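Local coordinates for putative oxidoreductase (Staphylococcus aureus subsp. aureus, PDB 3IV4), which is a putative thioredoxin-fold oxidoreductase of the monothiol bacilliredoxin BrxC family, probably acting in thiol-disulfide exchange with bacillithiol, at residues 8-13 and 57-62; 26-31 and 44-49; 81-86 and 97-102. All blocks are in the same frame, centred on the assembly; numbering follows the deposited sequence.

Interaction 1 of 3, residues 8-13 and 57-62; sequences AIKLSS and GYYLIV
Y58 and Y59 meet the edge strand 8-10 on its two faces, and between them the backbones pair in parallel, I9 opposite Y58 and K10 opposite Y59. Three hydrogen bonds zip the strands: I9 N to G57 O, Y59 N to I9 O, and L11 N to Y59 O. The last is the shortest at 2.7 Å and nearly linear (170° at the hydrogen). I9 O also receives the CA-H of Y58, its CA lying 3.2 Å away.

The interior part of the contact is built on L11 and Y58. L11 crosses the Y58 side chain at about a right angle, with CD1 3.8 Å from Y58 CB and CD2 reaching CD1 of the ring. L11 then continues into the core among L68, V20 and V29, while L60 lies buried beside it on L68 and I72. Toward the outside, I9 runs alongside Y58, its CB 3.7 Å from Y58 CD1.

The side of A8, K10 and Y59 faces solvent, although the Y59 ring itself packs closely on the strand. With CG wedged between its backbone N and carbonyl carbon (chi1 76°), Y59 folds its ring back over the neighbouring strand. K10 CA sits over one ring face, offset toward the rim, and A8 O lies at the ring edge, 3.5 Å from Y59 CE2. The aliphatic part of K10 crosses the phenol end, CB 3.7 Å from Y59 CZ, before bending at chi3 and carrying its ammonium away from the contact. Beyond L11 the direct pairing gives way to a water, which donates to L11 O and accepts from I61 N (2.8 Å to each).

Regular amide pairing thus gives out into a single water bridge where the strands part, and the charge of K10 stays clear of the interface while its methylenes shield the Y59 ring.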
loop_
_atom_site.group_PDB
_atom_site.type_symbol
_atom_site.label_atom_id
_atom_site.label_comp_id
_atom_site.label_asym_id
_atom_site.label_seq_id
_atom_site.Cartn_x
_atom_site.Cartn_y
_atom_site.Cartn_z
ATOM N N ALA A 8 -1.671 -9.479 -0.589
ATOM C CA ALA A 8 -1.799 -8.270 0.235
ATOM C C ALA A 8 -1.919 -8.616 1.708
ATOM O O ALA A 8 -2.905 -9.214 2.129
ATOM C CB ALA A 8 -2.983 -7.426 -0.222
ATOM N N ILE A 9 -0.898 -8.236 2.470
ATOM C CA ILE A 9 -0.759 -8.600 3.880
ATOM C C ILE A 9 -1.048 -7.401 4.791
ATOM O O ILE A 9 -0.490 -6.321 4.611
ATOM C CB ILE A 9 0.654 -9.124 4.180
ATOM C CG1 ILE A 9 1.005 -10.308 3.277
ATOM C CG2 ILE A 9 0.815 -9.457 5.679
ATOM C CD1 ILE A 9 2.496 -10.590 3.190
ATOM N N LYS A 10 -1.905 -7.598 5.790
ATOM C CA LYS A 10 -2.282 -6.504 6.686
ATOM C C LYS A 10 -1.184 -6.110 7.676
ATOM O O LYS A 10 -0.579 -6.970 8.322
ATOM C CB LYS A 10 -3.566 -6.841 7.448
ATOM C CG LYS A 10 -4.207 -5.610 8.086
ATOM C CD LYS A 10 -5.582 -5.913 8.644
ATOM C CE LYS A 10 -5.500 -6.824 9.832
ATOM N NZ LYS A 10 -6.861 -7.379 10.107
ATOM N N LEU A 11 -0.941 -4.802 7.778
ATOM C CA LEU A 11 -0.085 -4.226 8.830
ATOM C C LEU A 11 -0.940 -3.697 9.965
ATOM O O LEU A 11 -1.961 -3.046 9.736
ATOM C CB LEU A 11 0.736 -3.061 8.274
ATOM C CG LEU A 11 1.678 -3.346 7.107
ATOM C CD1 LEU A 11 2.083 -2.040 6.448
ATOM C CD2 LEU A 11 2.900 -4.120 7.571
ATOM N N SER A 12 -0.513 -3.980 11.194
ATOM C CA SER A 12 -1.264 -3.519 12.366
ATOM C C SER A 12 -0.471 -2.631 13.313
ATOM O O SER A 12 -0.989 -2.251 14.367
ATOM C CB SER A 12 -1.800 -4.713 13.155
ATOM O OG SER A 12 -0.736 -5.527 13.618
ATOM N N SER A 13 0.780 -2.321 12.972
ATOM C CA SER A 13 1.572 -1.439 13.823
ATOM C C SER A 13 2.670 -0.714 13.097
ATOM O O SER A 13 3.132 -1.140 12.033
ATOM C CB SER A 13 2.178 -2.222 14.995
ATOM O OG SER A 13 3.177 -3.141 14.562
ATOM N N GLY A 57 2.743 -7.579 -1.027
ATOM C CA GLY A 57 2.659 -6.187 -0.627
ATOM C C GLY A 57 1.842 -6.104 0.630
ATOM O O GLY A 57 1.399 -7.125 1.160
ATOM N N TYR A 58 1.660 -4.878 1.113
ATOM C CA TYR A 58 1.082 -4.666 2.428
ATOM C C TYR A 58 -0.015 -3.630 2.402
ATOM O O TYR A 58 -0.023 -2.756 1.548
ATOM C CB TYR A 58 2.194 -4.273 3.428
ATOM C CG TYR A 58 3.216 -5.354 3.528
ATOM C CD1 TYR A 58 3.091 -6.364 4.485
ATOM C CD2 TYR A 58 4.264 -5.419 2.619
ATOM C CE1 TYR A 58 4.033 -7.407 4.550
ATOM C CE2 TYR A 58 5.190 -6.457 2.672
ATOM C CZ TYR A 58 5.068 -7.426 3.640
ATOM O OH TYR A 58 6.021 -8.430 3.658
ATOM N N TYR A 59 -0.953 -3.742 3.333
ATOM C CA TYR A 59 -2.001 -2.738 3.420
ATOM C C TYR A 59 -2.352 -2.510 4.876
ATOM O O TYR A 59 -1.987 -3.308 5.750
ATOM C CB TYR A 59 -3.237 -3.153 2.594
ATOM C CG TYR A 59 -4.100 -4.223 3.227
ATOM C CD1 TYR A 59 -5.256 -3.878 3.945
ATOM C CD2 TYR A 59 -3.755 -5.569 3.128
ATOM C CE1 TYR A 59 -6.046 -4.852 4.547
ATOM C CE2 TYR A 59 -4.546 -6.553 3.722
ATOM C CZ TYR A 59 -5.678 -6.179 4.437
ATOM O OH TYR A 59 -6.452 -7.156 5.019
ATOM N N LEU A 60 -3.031 -1.406 5.134
ATOM C CA LEU A 60 -3.588 -1.167 6.468
ATOM C C LEU A 60 -4.996 -0.647 6.304
ATOM O O LEU A 60 -5.318 0.003 5.305
ATOM C CB LEU A 60 -2.739 -0.175 7.280
ATOM C CG LEU A 60 -2.486 1.196 6.660
ATOM C CD1 LEU A 60 -2.531 2.313 7.702
ATOM C CD2 LEU A 60 -1.168 1.188 5.868
ATOM N N ILE A 61 -5.834 -0.959 7.283
ATOM C CA ILE A 61 -7.161 -0.371 7.368
ATOM C C ILE A 61 -7.047 0.933 8.166
ATOM O O ILE A 61 -6.916 0.920 9.392
ATOM C CB ILE A 61 -8.169 -1.335 8.013
ATOM C CG1 ILE A 61 -8.355 -2.567 7.117
ATOM C CG2 ILE A 61 -9.488 -0.620 8.250
ATOM C CD1 ILE A 61 -8.966 -3.760 7.840
ATOM N N VAL A 62 -7.086 2.052 7.452
ATOM C CA VAL A 62 -6.843 3.372 8.042
ATOM C C VAL A 62 -7.549 3.560 9.388
ATOM O O VAL A 62 -6.911 3.812 10.420
ATOM C CB VAL A 62 -7.294 4.498 7.075
ATOM C CG1 VAL A 62 -7.240 5.864 7.777
ATOM C CG2 VAL A 62 -6.445 4.481 5.791
HETATM O O HOH W 1 -4.705 -2.619 9.248
#

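Interaction 2 of 3, residues 26-31 and 44-49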
loop_
_atom_site.group_PDB
_atom_site.type_symbol
_atom_site.label_atom_id
_atom_site.label_comp_id
_atom_site.label_asym_id
_atom_site.label_seq_id
_atom_site.Cartn_x
_atom_site.Cartn_y
_atom_site.Cartn_z
ATOM N N TYR A 26 12.068 -3.918 -2.031
ATOM C CA TYR A 26 10.990 -3.297 -2.801
ATOM C C TYR A 26 9.669 -3.606 -2.140
ATOM O O TYR A 26 9.277 -4.776 -2.056
ATOM C CB TYR A 26 10.987 -3.892 -4.213
ATOM C CG TYR A 26 12.195 -3.515 -5.029
ATOM C CD1 TYR A 26 12.491 -2.175 -5.248
ATOM C CD2 TYR A 26 13.028 -4.480 -5.589
ATOM C CE1 TYR A 26 13.570 -1.786 -5.985
ATOM C CE2 TYR A 26 14.145 -4.088 -6.360
ATOM C CZ TYR A 26 14.393 -2.728 -6.538
ATOM O OH TYR A 26 15.463 -2.253 -7.271
ATOM N N VAL A 27 8.971 -2.564 -1.676
ATOM C CA VAL A 27 7.743 -2.719 -0.875
ATOM C C VAL A 27 6.641 -1.749 -1.300
ATOM O O VAL A 27 6.857 -0.534 -1.300
ATOM C CB VAL A 27 8.042 -2.456 0.623
ATOM C CG1 VAL A 27 6.758 -2.408 1.449
ATOM C CG2 VAL A 27 8.969 -3.506 1.173
ATOM N N PHE A 28 5.460 -2.272 -1.648
ATOM C CA PHE A 28 4.295 -1.428 -1.848
ATOM C C PHE A 28 3.421 -1.520 -0.613
ATOM O O PHE A 28 3.253 -2.609 -0.055
ATOM C CB PHE A 28 3.481 -1.902 -3.064
ATOM C CG PHE A 28 4.085 -1.536 -4.394
ATOM C CD1 PHE A 28 3.795 -0.307 -4.988
ATOM C CD2 PHE A 28 4.918 -2.432 -5.069
ATOM C CE1 PHE A 28 4.332 0.040 -6.247
ATOM C CE2 PHE A 28 5.468 -2.091 -6.322
ATOM C CZ PHE A 28 5.161 -0.861 -6.909
ATOM N N VAL A 29 2.863 -0.385 -0.205
ATOM C CA VAL A 29 1.979 -0.291 0.966
ATOM C C VAL A 29 0.736 0.510 0.570
ATOM O O VAL A 29 0.860 1.603 0.009
ATOM C CB VAL A 29 2.679 0.427 2.150
ATOM C CG1 VAL A 29 1.730 0.547 3.347
ATOM C CG2 VAL A 29 3.956 -0.327 2.553
ATOM N N LEU A 30 -0.443 -0.015 0.893
ATOM C CA LEU A 30 -1.700 0.637 0.573
ATOM C C LEU A 30 -2.458 1.031 1.835
ATOM O O LEU A 30 -2.730 0.175 2.669
ATOM C CB LEU A 30 -2.570 -0.330 -0.235
ATOM C CG LEU A 30 -3.982 0.129 -0.569
ATOM C CD1 LEU A 30 -3.970 1.274 -1.576
ATOM C CD2 LEU A 30 -4.849 -1.037 -1.041
ATOM N N LYS A 31 -2.821 2.304 1.940
ATOM C CA LYS A 31 -3.816 2.751 2.903
ATOM C C LYS A 31 -5.197 2.468 2.324
ATOM O O LYS A 31 -5.534 2.963 1.238
ATOM C CB LYS A 31 -3.691 4.253 3.176
ATOM C CG LYS A 31 -2.427 4.677 3.873
ATOM C CD LYS A 31 -2.572 6.141 4.303
ATOM C CE LYS A 31 -1.361 6.628 5.096
ATOM N NZ LYS A 31 -1.641 8.004 5.643
ATOM N N ASP A 44 -8.475 -3.752 -5.175
ATOM C CA ASP A 44 -8.548 -4.717 -6.274
ATOM C C ASP A 44 -7.384 -4.549 -7.276
ATOM O O ASP A 44 -6.745 -5.538 -7.656
ATOM C CB ASP A 44 -9.898 -4.570 -6.974
ATOM C CG ASP A 44 -10.148 -5.653 -8.009
ATOM O OD1 ASP A 44 -10.355 -5.271 -9.163
ATOM O OD2 ASP A 44 -10.122 -6.841 -7.660
ATOM N N GLN A 45 -7.098 -3.305 -7.682
ATOM C CA GLN A 45 -5.945 -3.018 -8.559
ATOM C C GLN A 45 -4.638 -3.465 -7.913
ATOM O O GLN A 45 -3.784 -4.062 -8.564
ATOM C CB GLN A 45 -5.872 -1.530 -8.916
ATOM C CG GLN A 45 -7.062 -1.086 -9.776
ATOM C CD GLN A 45 -7.038 -1.706 -11.155
ATOM O OE1 GLN A 45 -6.128 -1.457 -11.956
ATOM N NE2 GLN A 45 -8.023 -2.545 -11.431
ATOM N N PHE A 46 -4.512 -3.190 -6.620
ATOM C CA PHE A 46 -3.328 -3.520 -5.838
ATOM C C PHE A 46 -3.119 -5.032 -5.857
ATOM O O PHE A 46 -2.014 -5.495 -6.179
ATOM C CB PHE A 46 -3.525 -2.964 -4.418
ATOM C CG PHE A 46 -2.285 -2.911 -3.557
ATOM C CD1 PHE A 46 -1.260 -2.012 -3.828
ATOM C CD2 PHE A 46 -2.198 -3.698 -2.407
ATOM C CE1 PHE A 46 -0.122 -1.943 -2.977
ATOM C CE2 PHE A 46 -1.097 -3.629 -1.559
ATOM C CZ PHE A 46 -0.051 -2.756 -1.851
ATOM N N ASN A 47 -4.170 -5.795 -5.555
ATOM C CA ASN A 47 -4.094 -7.256 -5.597
ATOM C C ASN A 47 -3.801 -7.810 -6.980
ATOM O O ASN A 47 -3.066 -8.779 -7.098
ATOM C CB ASN A 47 -5.394 -7.897 -5.108
ATOM C CG ASN A 47 -5.434 -8.076 -3.618
ATOM O OD1 ASN A 47 -4.655 -8.834 -3.049
ATOM N ND2 ASN A 47 -6.363 -7.386 -2.973
ATOM N N LYS A 48 -4.408 -7.229 -8.017
ATOM C CA LYS A 48 -4.163 -7.676 -9.400
ATOM C C LYS A 48 -2.714 -7.452 -9.790
ATOM O O LYS A 48 -2.061 -8.324 -10.365
ATOM C CB LYS A 48 -5.092 -6.941 -10.369
ATOM C CG LYS A 48 -6.476 -7.559 -10.464
ATOM C CD LYS A 48 -7.421 -6.540 -11.040
ATOM C CE LYS A 48 -8.741 -7.157 -11.404
ATOM N NZ LYS A 48 -9.534 -6.070 -12.058
ATOM N N PHE A 49 -2.183 -6.295 -9.434
ATOM C CA PHE A 49 -0.795 -5.994 -9.732
ATOM C C PHE A 49 0.160 -6.949 -8.997
ATOM O O PHE A 49 1.063 -7.553 -9.610
ATOM C CB PHE A 49 -0.529 -4.540 -9.331
ATOM C CG PHE A 49 0.928 -4.180 -9.312
ATOM C CD1 PHE A 49 1.620 -3.980 -10.506
ATOM C CD2 PHE A 49 1.605 -4.044 -8.098
ATOM C CE1 PHE A 49 2.966 -3.650 -10.493
ATOM C CE2 PHE A 49 2.945 -3.713 -8.075
ATOM C CZ PHE A 49 3.621 -3.509 -9.274
#
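Strand 26-31 and helix 44-49 run nearly antiparallel, their axes 162° apart in direction and 10.3 Å apart at closest approach, with L30 and F46 the nearest pair of CA atoms. No hydrogen bond crosses this gap; two aromatic residues from the helix fill it.

F46 projects straight at the sheet, its CG anti to the backbone N (chi1 -166°), and the L30 and F46 side chains, coming from strand and helix, overlap head to tail. L30 CB lies over the centre of one ring face in a CH-pi contact, 3.8 Å from the centroid of the F46 ring. The far end of the same ring presses against F28, where F46 CE1 comes 3.6 Å from F28 CB, while the carbonyl carbon of F28 meets the ring at its edge. F46 therefore wedges between two successive side chains on the helix-facing surface of the strand.

One turn further along, F49 makes a T-shaped stack with F28. Its edge is directed at the F28 face, with centroids 5.1 Å apart and planes at 78°, and F49 CE2 approaches F28 CE2 to 3.5 Å, toward the rim of that face. F28 also stacks with Y87, and L107 of helix 104-110 touches both F28 and F49. On the outer side of the helix, K48 NZ forms a salt bridge to D44 OD1.

The layer of rings is the hydrophobic seam of a beta-alpha-beta unit, strand 26-32, helix 37-53 and strand 57-61, in which the helix crosses one face of the sheet as in the thioredoxin fold.

Interaction 3 of 3, residues 81-86 and 97-102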
loop_
_atom_site.group_PDB
_atom_site.type_symbol
_atom_site.label_atom_id
_atom_site.label_comp_id
_atom_site.label_asym_id
_atom_site.label_seq_id
_atom_site.Cartn_x
_atom_site.Cartn_y
_atom_site.Cartn_z
ATOM N N GLU A 81 -4.385 10.469 2.531
ATOM C CA GLU A 81 -5.571 10.241 1.697
ATOM C C GLU A 81 -5.926 8.786 1.865
ATOM O O GLU A 81 -5.100 7.980 2.303
ATOM C CB GLU A 81 -5.307 10.482 0.204
ATOM C CG GLU A 81 -4.768 11.857 -0.148
ATOM C CD GLU A 81 -5.823 12.945 -0.159
ATOM O OE1 GLU A 81 -7.036 12.661 -0.003
ATOM O OE2 GLU A 81 -5.413 14.108 -0.339
ATOM N N SER A 82 -7.148 8.440 1.472
ATOM C CA SER A 82 -7.507 7.039 1.349
ATOM C C SER A 82 -8.443 6.856 0.156
ATOM O O SER A 82 -9.410 7.608 -0.000
ATOM C CB SER A 82 -8.112 6.507 2.639
ATOM O OG SER A 82 -8.194 5.100 2.571
ATOM N N PRO A 83 -8.147 5.884 -0.717
ATOM C CA PRO A 83 -7.002 4.986 -0.691
ATOM C C PRO A 83 -5.734 5.728 -1.118
ATOM O O PRO A 83 -5.804 6.687 -1.876
ATOM C CB PRO A 83 -7.374 3.934 -1.734
ATOM C CG PRO A 83 -8.190 4.673 -2.728
ATOM C CD PRO A 83 -8.983 5.668 -1.915
ATOM N N GLN A 84 -4.581 5.240 -0.678
ATOM C CA GLN A 84 -3.313 5.891 -0.991
ATOM C C GLN A 84 -2.246 4.828 -1.029
ATOM O O GLN A 84 -2.115 4.051 -0.090
ATOM C CB GLN A 84 -3.003 6.938 0.072
ATOM C CG GLN A 84 -1.794 7.794 -0.232
ATOM C CD GLN A 84 -1.667 8.925 0.798
ATOM O OE1 GLN A 84 -1.734 8.683 2.010
ATOM N NE2 GLN A 84 -1.528 10.162 0.315
ATOM N N ALA A 85 -1.463 4.790 -2.101
ATOM C CA ALA A 85 -0.468 3.735 -2.233
ATOM C C ALA A 85 0.917 4.340 -2.288
ATOM O O ALA A 85 1.095 5.440 -2.823
ATOM C CB ALA A 85 -0.740 2.897 -3.491
ATOM N N PHE A 86 1.878 3.618 -1.718
ATOM C CA PHE A 86 3.262 4.069 -1.632
ATOM C C PHE A 86 4.168 2.946 -2.101
ATOM O O PHE A 86 3.863 1.774 -1.922
ATOM C CB PHE A 86 3.632 4.341 -0.170
ATOM C CG PHE A 86 2.927 5.499 0.428
ATOM C CD1 PHE A 86 3.483 6.775 0.340
ATOM C CD2 PHE A 86 1.692 5.341 1.079
ATOM C CE1 PHE A 86 2.830 7.876 0.891
ATOM C CE2 PHE A 86 1.047 6.431 1.630
ATOM C CZ PHE A 86 1.614 7.699 1.531
ATOM N N ARG A 97 0.500 7.410 -5.050
ATOM C CA ARG A 97 -0.691 7.830 -5.774
ATOM C C ARG A 97 -1.879 7.642 -4.869
ATOM O O ARG A 97 -1.823 6.864 -3.904
ATOM C CB ARG A 97 -0.915 7.012 -7.059
ATOM C CG ARG A 97 0.005 7.326 -8.229
ATOM C CD ARG A 97 -0.058 8.777 -8.704
ATOM N NE ARG A 97 0.692 8.964 -9.946
ATOM C CZ ARG A 97 2.015 9.140 -10.016
ATOM N NH1 ARG A 97 2.749 9.188 -8.905
ATOM N NH2 ARG A 97 2.605 9.281 -11.203
ATOM N N ASP A 98 -2.975 8.321 -5.183
ATOM C CA ASP A 98 -4.170 8.141 -4.375
ATOM C C ASP A 98 -5.404 8.042 -5.248
ATOM O O ASP A 98 -5.352 8.330 -6.449
ATOM C CB ASP A 98 -4.316 9.262 -3.334
ATOM C CG ASP A 98 -4.346 10.628 -3.965
ATOM O OD1 ASP A 98 -5.395 11.005 -4.534
ATOM O OD2 ASP A 98 -3.320 11.351 -3.881
ATOM N N HIS A 99 -6.499 7.594 -4.628
ATOM C CA HIS A 99 -7.792 7.438 -5.314
ATOM C C HIS A 99 -7.670 6.665 -6.612
ATOM O O HIS A 99 -6.952 5.660 -6.657
ATOM C CB HIS A 99 -8.510 8.792 -5.453
ATOM C CG HIS A 99 -8.772 9.453 -4.138
ATOM N ND1 HIS A 99 -7.856 10.282 -3.531
ATOM C CD2 HIS A 99 -9.841 9.401 -3.304
ATOM C CE1 HIS A 99 -8.336 10.688 -2.367
ATOM N NE2 HIS A 99 -9.546 10.179 -2.213
ATOM N N GLY A 100 -8.347 7.110 -7.670
ATOM C CA GLY A 100 -8.315 6.390 -8.937
ATOM C C GLY A 100 -6.989 6.298 -9.663
ATOM O O GLY A 100 -6.858 5.532 -10.617
ATOM N N ASP A 101 -5.999 7.071 -9.215
ATOM C CA ASP A 101 -4.651 6.964 -9.778
ATOM C C ASP A 101 -3.907 5.717 -9.322
ATOM O O ASP A 101 -2.802 5.451 -9.805
ATOM C CB ASP A 101 -3.799 8.167 -9.401
ATOM C CG ASP A 101 -3.985 9.355 -10.323
ATOM O OD1 ASP A 101 -4.548 9.233 -11.444
ATOM O OD2 ASP A 101 -3.524 10.434 -9.908
ATOM N N ILE A 102 -4.490 4.960 -8.387
ATOM C CA ILE A 102 -3.931 3.661 -8.000
ATOM C C ILE A 102 -4.530 2.617 -8.931
ATOM O O ILE A 102 -5.707 2.237 -8.799
ATOM C CB ILE A 102 -4.266 3.281 -6.536
ATOM C CG1 ILE A 102 -3.758 4.342 -5.544
ATOM C CG2 ILE A 102 -3.629 1.899 -6.163
ATOM C CD1 ILE A 102 -4.430 4.268 -4.167
HETATM O O HOH W 2 -1.065 10.358 -2.606
#
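P83 O, on the residue that follows a cis peptide bond, takes the amide of H99 (H99 N to P83 O 3.0 Å) and so continues the antiparallel ladder past the end of the strands. Next comes the non-hydrogen-bonded pair Q84-D98, and then the hydrogen-bonded pair A85-R97, in which each residue both donates and accepts. A85 N reaches R97 O at 2.8 Å with an angle of 172° at the hydrogen, while R97 N returns to A85 O at 3.0 Å. R97 O has a further contact from Q84 CA.

Among the side chains, D98 is the hub. CG sits between its own backbone N and carbonyl carbon (chi1 57°), which brings the carboxylate back beside the ring of the next residue. H99 ND1 donates to D98 OD1 at 2.8 Å, almost perfectly straight and in the ring plane, meeting the oxygen on its anti side but tilted well out of the carboxylate plane. The second oxygen, D98 OD2, accepts from a water that in turn takes an N-H from Q84 NE2. That same NE2 also donates to K79 O, and Q84 OE1 receives a weak bond from E81 N.

At the neighbouring ring carbon, E81 OE1 lies at the edge, in the ring plane, 3.3 Å from H99 CE1. S82 O is near H99 NE2 too, but the angle is too poor for a bond. On the opposite face of the hairpin the contact turns apolar: I102 CD1 lies 3.8 Å from P83 CB, and I102 CG1 packs on A85 CB.

The bond from ND1 to D98 fixes the rotation of the H99 ring, and the two nearby carboxylates, if charged, would probably raise its affinity for a second proton.

How the interactions relate
All three contacts belong to one mixed five-stranded sheet, ordered 8-10, 57-61, 26-32, 84-89, 92-98. Interaction 1 joins the first two strands and interaction 3 the last two; their centres are about 14 Å apart, on opposite sides of the chain's centre. Interaction 2 lies between, about 10 Å from either, and packs helix 37-53 on the central strand. Strand 26-32 bonds outward both ways, through L30 to Y58 and L60 and through V29 and K31 to F86 and Q84. Along the chain, interaction 2 falls between the two segments of interaction 1, and interaction 3 follows both. A parallel N-terminal half and a C-terminal hairpin are thereby merged into a thioredoxin fold.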